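Local coordinates for putative lipoprotein (Bacteroides fragilis, PDB 3QNK) that probably binds a glycan at the outer membrane as a SusD-like lipoprotein, its exact ligand being unknown, at residues L38-R42 with P71-D75; V47-K53 with D353-T357; R494-V500 with Q513-Y517. All coordinates share one frame; numbering follows the deposited sequence.

Contact 1 of 3, residues L38-R42 with P71-D75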
loop_
_atom_site.group_PDB
_atom_site.type_symbol
_atom_site.label_atom_id
_atom_site.label_comp_id
_atom_site.label_asym_id
_atom_site.label_seq_id
_atom_site.Cartn_x
_atom_site.Cartn_y
_atom_site.Cartn_z
ATOM N N LEU B 38 -0.890 11.239 -12.764
ATOM C CA LEU B 38 0.506 11.059 -13.062
ATOM C C LEU B 38 0.716 10.571 -14.473
ATOM O O LEU B 38 1.579 11.122 -15.157
ATOM C CB LEU B 38 1.183 10.176 -12.023
ATOM C CG LEU B 38 1.338 10.817 -10.618
ATOM C CD1 LEU B 38 2.234 9.983 -9.762
ATOM C CD2 LEU B 38 1.920 12.251 -10.691
ATOM N N GLN B 39 -0.108 9.657 -14.966
ATOM C CA GLN B 39 -0.034 9.181 -16.361
ATOM C C GLN B 39 -0.198 10.336 -17.374
ATOM O O GLN B 39 0.515 10.337 -18.375
ATOM C CB GLN B 39 -1.087 8.087 -16.634
ATOM C CG GLN B 39 -0.852 6.812 -15.838
ATOM C CD GLN B 39 0.373 6.078 -16.291
ATOM O OE1 GLN B 39 1.526 6.545 -16.174
ATOM N NE2 GLN B 39 0.131 4.898 -16.796
ATOM N N GLU B 40 -1.112 11.321 -17.101
ATOM C CA GLU B 40 -1.313 12.480 -17.976
ATOM C C GLU B 40 -0.072 13.380 -17.971
ATOM O O GLU B 40 0.288 13.938 -19.010
ATOM C CB GLU B 40 -2.555 13.288 -17.570
ATOM C CG GLU B 40 -3.090 14.167 -18.691
ATOM C CD GLU B 40 -3.941 13.535 -19.784
ATOM O OE1 GLU B 40 -4.122 12.292 -19.802
ATOM O OE2 GLU B 40 -4.419 14.312 -20.644
ATOM N N ASN B 41 0.593 13.490 -16.791
ATOM C CA ASN B 41 1.810 14.256 -16.592
ATOM C C ASN B 41 3.008 13.493 -17.169
ATOM O O ASN B 41 4.155 13.980 -17.115
ATOM C CB ASN B 41 1.990 14.532 -15.102
ATOM C CG ASN B 41 1.083 15.587 -14.572
ATOM O OD1 ASN B 41 1.121 16.741 -15.002
ATOM N ND2 ASN B 41 0.252 15.220 -13.607
ATOM N N ARG B 42 2.746 12.261 -17.683
ATOM C CA ARG B 42 3.778 11.436 -18.334
ATOM C C ARG B 42 3.445 11.375 -19.818
ATOM O O ARG B 42 3.866 10.462 -20.506
ATOM C CB ARG B 42 3.956 10.043 -17.668
ATOM C CG ARG B 42 4.396 10.212 -16.219
ATOM C CD ARG B 42 4.870 8.984 -15.528
ATOM N NE ARG B 42 3.779 8.284 -14.869
ATOM C CZ ARG B 42 3.691 8.026 -13.563
ATOM N NH1 ARG B 42 4.668 8.378 -12.740
ATOM N NH2 ARG B 42 2.634 7.386 -13.079
ATOM N N PRO B 71 10.152 1.140 -10.708
ATOM C CA PRO B 71 9.249 1.004 -11.854
ATOM C C PRO B 71 8.290 2.157 -12.092
ATOM O O PRO B 71 7.851 2.338 -13.228
ATOM C CB PRO B 71 8.490 -0.291 -11.565
ATOM C CG PRO B 71 8.594 -0.503 -10.150
ATOM C CD PRO B 71 9.766 0.228 -9.617
ATOM N N GLN B 72 7.931 2.889 -11.041
ATOM C CA GLN B 72 6.968 3.992 -11.041
ATOM C C GLN B 72 5.662 3.556 -11.720
ATOM O O GLN B 72 5.105 4.266 -12.559
ATOM C CB GLN B 72 7.575 5.268 -11.640
ATOM C CG GLN B 72 8.782 5.729 -10.822
ATOM C CD GLN B 72 9.334 7.095 -11.078
ATOM O OE1 GLN B 72 8.854 7.894 -11.902
ATOM N NE2 GLN B 72 10.361 7.389 -10.316
ATOM N N ASP B 73 5.182 2.355 -11.322
ATOM C CA ASP B 73 3.984 1.669 -11.827
ATOM C C ASP B 73 2.740 2.083 -11.065
ATOM O O ASP B 73 1.643 1.611 -11.369
ATOM C CB ASP B 73 4.178 0.143 -11.732
ATOM C CG ASP B 73 4.327 -0.441 -10.334
ATOM O OD1 ASP B 73 4.834 0.281 -9.434
ATOM O OD2 ASP B 73 3.930 -1.623 -10.136
ATOM N N ASP B 74 2.920 2.976 -10.071
ATOM C CA ASP B 74 1.881 3.534 -9.207
ATOM C C ASP B 74 1.262 2.431 -8.349
ATOM O O ASP B 74 0.083 2.514 -7.991
ATOM C CB ASP B 74 0.812 4.268 -10.047
ATOM C CG ASP B 74 1.371 5.236 -11.084
ATOM O OD1 ASP B 74 2.405 5.911 -10.785
ATOM O OD2 ASP B 74 0.777 5.329 -12.189
ATOM N N ASP B 75 2.059 1.378 -8.049
ATOM C CA ASP B 75 1.726 0.198 -7.237
ATOM C C ASP B 75 0.525 -0.542 -7.777
ATOM O O ASP B 75 -0.179 -1.216 -7.001
ATOM C CB ASP B 75 1.486 0.611 -5.770
ATOM C CG ASP B 75 2.689 1.269 -5.106
ATOM O OD1 ASP B 75 3.731 0.591 -4.953
ATOM O OD2 ASP B 75 2.568 2.439 -4.686
HETATM O O HOH W 1 7.580 7.962 -14.113
#

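Contact 2 of 3, residues V47-K53 with D353-T357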
loop_
_atom_site.group_PDB
_atom_site.type_symbol
_atom_site.label_atom_id
_atom_site.label_comp_id
_atom_site.label_asym_id
_atom_site.label_seq_id
_atom_site.Cartn_x
_atom_site.Cartn_y
_atom_site.Cartn_z
ATOM N N VAL B 47 2.879 19.126 -18.248
ATOM C CA VAL B 47 4.123 19.225 -17.488
ATOM C C VAL B 47 3.665 19.614 -16.077
ATOM O O VAL B 47 3.143 20.718 -15.893
ATOM C CB VAL B 47 5.181 20.210 -18.076
ATOM C CG1 VAL B 47 6.385 20.350 -17.142
ATOM C CG2 VAL B 47 5.621 19.813 -19.493
ATOM N N SER B 48 3.780 18.693 -15.111
ATOM C CA SER B 48 3.326 18.921 -13.725
ATOM C C SER B 48 3.961 20.146 -13.061
ATOM O O SER B 48 5.157 20.396 -13.217
ATOM C CB SER B 48 3.622 17.699 -12.855
ATOM O OG SER B 48 3.153 17.826 -11.522
ATOM N N ALA B 49 3.164 20.864 -12.257
ATOM C CA ALA B 49 3.641 21.964 -11.424
ATOM C C ALA B 49 4.653 21.409 -10.388
ATOM O O ALA B 49 5.349 22.200 -9.718
ATOM C CB ALA B 49 2.465 22.623 -10.719
ATOM N N GLN B 50 4.734 20.037 -10.284
ATOM C CA GLN B 50 5.640 19.298 -9.400
ATOM C C GLN B 50 6.798 18.665 -10.172
ATOM O O GLN B 50 7.486 17.801 -9.620
ATOM C CB GLN B 50 4.907 18.211 -8.606
ATOM C CG GLN B 50 4.086 18.737 -7.450
ATOM C CD GLN B 50 2.813 19.426 -7.882
ATOM O OE1 GLN B 50 1.949 18.873 -8.623
ATOM N NE2 GLN B 50 2.689 20.661 -7.428
ATOM N N ARG B 51 7.018 19.116 -11.437
ATOM C CA ARG B 51 8.033 18.636 -12.352
ATOM C C ARG B 51 9.346 18.513 -11.661
ATOM O O ARG B 51 9.987 17.467 -11.809
ATOM C CB ARG B 51 8.164 19.554 -13.580
ATOM C CG ARG B 51 9.268 19.144 -14.578
ATOM C CD ARG B 51 9.739 20.302 -15.417
ATOM N NE ARG B 51 10.443 21.301 -14.614
ATOM C CZ ARG B 51 10.471 22.598 -14.903
ATOM N NH1 ARG B 51 9.813 23.066 -15.954
ATOM N NH2 ARG B 51 11.116 23.444 -14.117
ATOM N N ASP B 52 9.736 19.557 -10.881
ATOM C CA ASP B 52 11.007 19.613 -10.152
ATOM C C ASP B 52 10.909 19.021 -8.752
ATOM O O ASP B 52 11.805 18.276 -8.352
ATOM C CB ASP B 52 11.525 21.048 -10.061
ATOM C CG ASP B 52 11.743 21.747 -11.403
ATOM O OD1 ASP B 52 12.266 21.089 -12.354
ATOM O OD2 ASP B 52 11.437 22.967 -11.496
ATOM N N LYS B 53 9.826 19.333 -8.022
ATOM C CA LYS B 53 9.611 18.888 -6.648
ATOM C C LYS B 53 9.557 17.349 -6.521
ATOM O O LYS B 53 10.088 16.821 -5.542
ATOM C CB LYS B 53 8.333 19.538 -6.081
ATOM C CG LYS B 53 8.177 19.461 -4.556
ATOM C CD LYS B 53 6.867 20.098 -4.107
ATOM C CE LYS B 53 6.910 20.665 -2.709
ATOM N NZ LYS B 53 5.665 21.434 -2.413
ATOM N N ASP B 353 4.809 25.507 -6.606
ATOM C CA ASP B 353 3.518 24.947 -7.019
ATOM C C ASP B 353 2.741 25.892 -7.995
ATOM O O ASP B 353 1.563 25.670 -8.265
ATOM C CB ASP B 353 2.651 24.520 -5.817
ATOM C CG ASP B 353 3.384 23.643 -4.830
ATOM O OD1 ASP B 353 4.066 22.665 -5.281
ATOM O OD2 ASP B 353 3.274 23.912 -3.609
ATOM N N GLY B 354 3.420 26.893 -8.551
ATOM C CA GLY B 354 2.852 27.736 -9.593
ATOM C C GLY B 354 2.985 26.984 -10.906
ATOM O O GLY B 354 3.817 26.078 -11.028
ATOM N N SER B 355 2.172 27.307 -11.892
ATOM C CA SER B 355 2.231 26.574 -13.170
ATOM C C SER B 355 3.566 26.855 -13.918
ATOM O O SER B 355 3.988 28.013 -14.080
ATOM C CB SER B 355 1.030 26.915 -14.038
ATOM O OG SER B 355 1.244 26.519 -15.378
ATOM N N LEU B 356 4.232 25.779 -14.338
ATOM C CA LEU B 356 5.491 25.880 -15.061
ATOM C C LEU B 356 5.255 26.124 -16.550
ATOM O O LEU B 356 6.158 26.622 -17.245
ATOM C CB LEU B 356 6.320 24.616 -14.857
ATOM C CG LEU B 356 6.688 24.308 -13.403
ATOM C CD1 LEU B 356 7.225 22.904 -13.283
ATOM C CD2 LEU B 356 7.640 25.365 -12.812
ATOM N N THR B 357 4.022 25.826 -17.029
ATOM C CA THR B 357 3.656 25.992 -18.446
ATOM C C THR B 357 2.928 27.273 -18.751
ATOM O O THR B 357 2.897 27.641 -19.915
ATOM C CB THR B 357 2.815 24.825 -18.939
ATOM O OG1 THR B 357 1.493 24.910 -18.381
ATOM C CG2 THR B 357 3.458 23.471 -18.631
HETATM O O HOH W 2 3.024 23.286 -14.495
HETATM O O HOH W 3 5.705 24.981 -9.758
#

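Contact 3 of 3, residues R494-V500 with Q513-Y517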
loop_
_atom_site.group_PDB
_atom_site.type_symbol
_atom_site.label_atom_id
_atom_site.label_comp_id
_atom_site.label_asym_id
_atom_site.label_seq_id
_atom_site.Cartn_x
_atom_site.Cartn_y
_atom_site.Cartn_z
ATOM N N ARG B 494 10.933 0.605 -25.071
ATOM C CA ARG B 494 10.597 -0.231 -23.910
ATOM C C ARG B 494 9.487 0.408 -23.081
ATOM O O ARG B 494 8.787 -0.310 -22.361
ATOM C CB ARG B 494 11.837 -0.498 -23.017
ATOM C CG ARG B 494 12.354 0.732 -22.274
ATOM C CD ARG B 494 13.541 0.427 -21.430
ATOM N NE ARG B 494 13.891 1.602 -20.652
ATOM C CZ ARG B 494 14.663 1.593 -19.572
ATOM N NH1 ARG B 494 15.149 0.451 -19.101
ATOM N NH2 ARG B 494 14.930 2.722 -18.937
ATOM N N LEU B 495 9.333 1.755 -23.181
ATOM C CA LEU B 495 8.326 2.566 -22.484
ATOM C C LEU B 495 6.905 2.313 -23.004
ATOM O O LEU B 495 5.941 2.890 -22.476
ATOM C CB LEU B 495 8.665 4.055 -22.568
ATOM C CG LEU B 495 9.982 4.537 -21.926
ATOM C CD1 LEU B 495 10.184 5.995 -22.215
ATOM C CD2 LEU B 495 10.016 4.308 -20.389
ATOM N N TYR B 496 6.753 1.403 -24.013
ATOM C CA TYR B 496 5.420 1.012 -24.535
ATOM C C TYR B 496 4.760 0.025 -23.558
ATOM O O TYR B 496 3.561 -0.266 -23.681
ATOM C CB TYR B 496 5.478 0.469 -25.960
ATOM C CG TYR B 496 5.590 1.554 -27.013
ATOM C CD1 TYR B 496 4.753 2.667 -26.993
ATOM C CD2 TYR B 496 6.517 1.458 -28.044
ATOM C CE1 TYR B 496 4.870 3.677 -27.945
ATOM C CE2 TYR B 496 6.661 2.482 -28.990
ATOM C CZ TYR B 496 5.820 3.574 -28.951
ATOM O OH TYR B 496 5.963 4.558 -29.897
ATOM N N LEU B 497 5.534 -0.413 -22.519
ATOM C CA LEU B 497 5.060 -1.256 -21.419
ATOM C C LEU B 497 5.682 -0.811 -20.109
ATOM O O LEU B 497 6.827 -0.360 -20.105
ATOM C CB LEU B 497 5.365 -2.741 -21.678
ATOM C CG LEU B 497 4.461 -3.480 -22.683
ATOM C CD1 LEU B 497 4.848 -4.937 -22.762
ATOM C CD2 LEU B 497 2.953 -3.363 -22.291
ATOM N N THR B 498 4.929 -0.923 -18.999
ATOM C CA THR B 498 5.377 -0.587 -17.626
ATOM C C THR B 498 6.219 -1.739 -17.059
ATOM O O THR B 498 5.827 -2.891 -17.252
ATOM C CB THR B 498 4.156 -0.275 -16.750
ATOM O OG1 THR B 498 3.525 0.858 -17.322
ATOM C CG2 THR B 498 4.517 0.031 -15.286
ATOM N N PRO B 499 7.374 -1.505 -16.386
ATOM C CA PRO B 499 8.136 -2.666 -15.856
ATOM C C PRO B 499 7.384 -3.366 -14.734
ATOM O O PRO B 499 6.615 -2.740 -13.989
ATOM C CB PRO B 499 9.447 -2.057 -15.336
ATOM C CG PRO B 499 9.235 -0.636 -15.219
ATOM C CD PRO B 499 8.019 -0.225 -16.005
ATOM N N VAL B 500 7.540 -4.678 -14.674
ATOM C CA VAL B 500 6.991 -5.459 -13.576
ATOM C C VAL B 500 7.949 -5.168 -12.404
ATOM O O VAL B 500 9.174 -5.188 -12.612
ATOM C CB VAL B 500 6.860 -6.973 -13.920
ATOM C CG1 VAL B 500 6.485 -7.801 -12.693
ATOM C CG2 VAL B 500 5.872 -7.209 -15.063
ATOM N N GLN B 513 10.081 -10.524 -16.944
ATOM C CA GLN B 513 10.063 -9.077 -17.052
ATOM C C GLN B 513 9.690 -8.667 -18.463
ATOM O O GLN B 513 9.856 -9.449 -19.394
ATOM C CB GLN B 513 11.467 -8.526 -16.685
ATOM C CG GLN B 513 11.622 -7.011 -16.647
ATOM C CD GLN B 513 10.587 -6.335 -15.773
ATOM O OE1 GLN B 513 9.507 -5.959 -16.226
ATOM N NE2 GLN B 513 10.891 -6.191 -14.494
ATOM N N ASN B 514 9.198 -7.440 -18.617
ATOM C CA ASN B 514 8.877 -6.865 -19.905
ATOM C C ASN B 514 10.182 -6.497 -20.596
ATOM O O ASN B 514 11.184 -6.239 -19.924
ATOM C CB ASN B 514 7.970 -5.654 -19.732
ATOM C CG ASN B 514 6.524 -6.018 -19.623
ATOM O OD1 ASN B 514 6.067 -7.012 -20.195
ATOM N ND2 ASN B 514 5.751 -5.176 -18.946
ATOM N N LEU B 515 10.183 -6.504 -21.934
ATOM C CA LEU B 515 11.337 -6.171 -22.747
ATOM C C LEU B 515 11.956 -4.790 -22.394
ATOM O O LEU B 515 11.249 -3.809 -22.202
ATOM C CB LEU B 515 10.887 -6.192 -24.197
ATOM C CG LEU B 515 11.971 -6.208 -25.238
ATOM C CD1 LEU B 515 12.304 -7.641 -25.667
ATOM C CD2 LEU B 515 11.527 -5.386 -26.418
ATOM N N GLY B 516 13.266 -4.752 -22.305
ATOM C CA GLY B 516 13.999 -3.526 -22.043
ATOM C C GLY B 516 14.313 -3.216 -20.601
ATOM O O GLY B 516 15.107 -2.308 -20.339
ATOM N N TYR B 517 13.692 -3.953 -19.656
ATOM C CA TYR B 517 13.924 -3.764 -18.228
ATOM C C TYR B 517 14.612 -4.989 -17.592
ATOM O O TYR B 517 14.727 -6.046 -18.282
ATOM C CB TYR B 517 12.611 -3.449 -17.488
ATOM C CG TYR B 517 11.805 -2.316 -18.081
ATOM C CD1 TYR B 517 12.180 -0.986 -17.884
ATOM C CD2 TYR B 517 10.635 -2.564 -18.787
ATOM C CE1 TYR B 517 11.426 0.062 -18.413
ATOM C CE2 TYR B 517 9.868 -1.525 -19.308
ATOM C CZ TYR B 517 10.265 -0.214 -19.117
ATOM O OH TYR B 517 9.488 0.795 -19.639
ATOM O OXT TYR B 517 15.054 -4.858 -16.416
#

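Contact 1 of 3, residues L38-R42 with P71-D75
A buried salt bridge between two loops of the SusD-type alpha-helical framework joins Arg42 to Asp74. NH2 of Arg42 donates to OD1 of Asp74 over 2.7 Å, with an N-H...O angle of 147°, using the syn lone pair of that oxygen. The two side chains approach from opposite directions, and their guanidinium and carboxylate planes are nearly coplanar, 17° apart. Gln39 sets the arginine from behind: its OE1 accepts from Arg42 NE at 3.1 Å, in the carbonyl plane, while its NE2 goes to Tyr455 OH. A bend at chi3 (-90°) turns the guanidinium across between CB of Leu38 on one face and the carbonyl O of Gln72 on the other. A water 2.6 Å from Gln72 OE1 donates to it and takes a weak bond from Arg42 NH1. Arginine suits the place because its three nitrogens can serve the carboxylate, Gln39 and the water at once. Gln72 itself is held by Ala56 O and Lys60 N. The second oxygen of Asp74 pairs with Arg125 of helix 101-126, which probably favours the charged carboxylate. Phe454 of helix 453-460 touches Gln39 and Arg42, and the loop 71-75 leads straight into helix 76-93.

Contact 2 of 3, residues V47-K53 with D353-T357
The guanidinium of Arg51 carries CD1 of Leu356 over the centre of one face, 3.6 Å above its plane, and has OD1 of Asp52 at its edge. Asp52 is gripped side-on: Arg51 NE donates to Asp52 OD1 at 2.9 Å and NH2 to OD2, the two bonds forming one salt bridge. The bend at chi3 (67°) folds the arginine chain back over the leucine, whose CD1 also lies 3.5 Å from Arg51 CB. Leucine suits this place because its branched end lays one methyl flat on the guanidinium. The amide of Gln50 and the carboxylate of Asp353 stand 51° apart. Gln50 NE2 donates to Asp353 OD1 over 3.2 Å; the acceptor lies in the amide plane, but the donor stands above the carboxylate plane. The same NE2 also bonds Trp271 O. The extended chain of Lys53 brings NZ to 3.5 Å from Asp353 OD1, a salt bridge at the more exposed end.

Elsewhere the loops meet through small groups and water. The methyl of Ala49 lies 3.7 Å from Gly354 O, small enough to let the backbones come close, and Val47 CB packs on Thr357 CG2. One water links Val47 O to Leu356 N. The turn 48-51 is type I, closed by the bond from Arg51 N to Ser48 O.

Thr357 OG1 bonds Pro276 O, and Arg51 NH1 reaches Thr486 O of strand 480-488, against which Val47 and Thr357 also pack. The loop 47-53 runs on toward helix 55-58, while 353-357 precedes strand 360-361; Lys53 also packs on Val506 of the second subunit.

Contact 3 of 3, residues R494-V500 with Q513-Y517
Tyr517, the C-terminal residue, lies with its ring between Arg494 and Pro499. CB of Pro499 sits 3.7 Å from the ring centroid, and CD of Arg494 covers the opposite face at 4.1 Å from the centroid; both are CH-pi contacts. CE1 of Tyr517 lies over one face of the guanidinium, toward its rim, the two planes 25° apart. In Arg494, CG is placed between the backbone N and the carbonyl carbon (chi1 69°), and the chain then runs extended, so that it lies across the ring. NH1 donates to Gly516 O over 3.0 Å, with the acceptor in the guanidinium plane, while NE pairs with Asp64. The phenol OH is within reach of two carbonyl oxygens, Leu497 O at 2.9 Å and Arg494 O at 3.0 Å, with one proton to give.

The side chains of Gln513 and Val500 slide past each other in opposite directions. The Gln513 amide pairs with both polar backbone atoms of Val500: NE2 donates to Val500 O over 2.7 Å, nearly straight at 172°, and OE1 accepts from Val500 N, both on lone pairs in the carbonyl plane. OE1 also takes Asn514 N. Asn514 crosses Leu497 at about a right angle and sends ND2 to Thr498 O over 2.8 Å, the acceptor in the amide plane; ND2 also reaches Tyr126 O, and OD1 takes Arg146.

Gly516, third in the type II turn 514-517, takes the positive phi that glycine adopts readily, close to Arg494. The chemistry is that of a chain end held by side-chain amides: Gln513 gives Val500 both donor and acceptor, which would fix its amide rotation, Asn514 adds a donor alone, and the tyrosine offers one face to the proline and the opposite face to the arginine.

How the contacts relate
Contacts 1 and 2 share the long loop after helix 17-29, and their centres lie 16 Å apart; they touch where Asn41 OD1 comes within 3.3 Å of Ser48 N. Contacts 1 and 3 are closer, 13 Å between centres, with Asp73 CB 3.6 Å from Thr498 CG2 and Pro71 packing on Pro499. Contact 1 lies between the other two, which do not meet: their nearest atoms are about 15 Å apart. Contact 2 joins the N-terminal family region to the SusD region, while contact 3 lies within the latter. Bound phosphates, probably from the crystallisation liquor, lie about 3 Å from the Arg51 side chain and about 5 Å from that of Asp74; no glycan site is identified here.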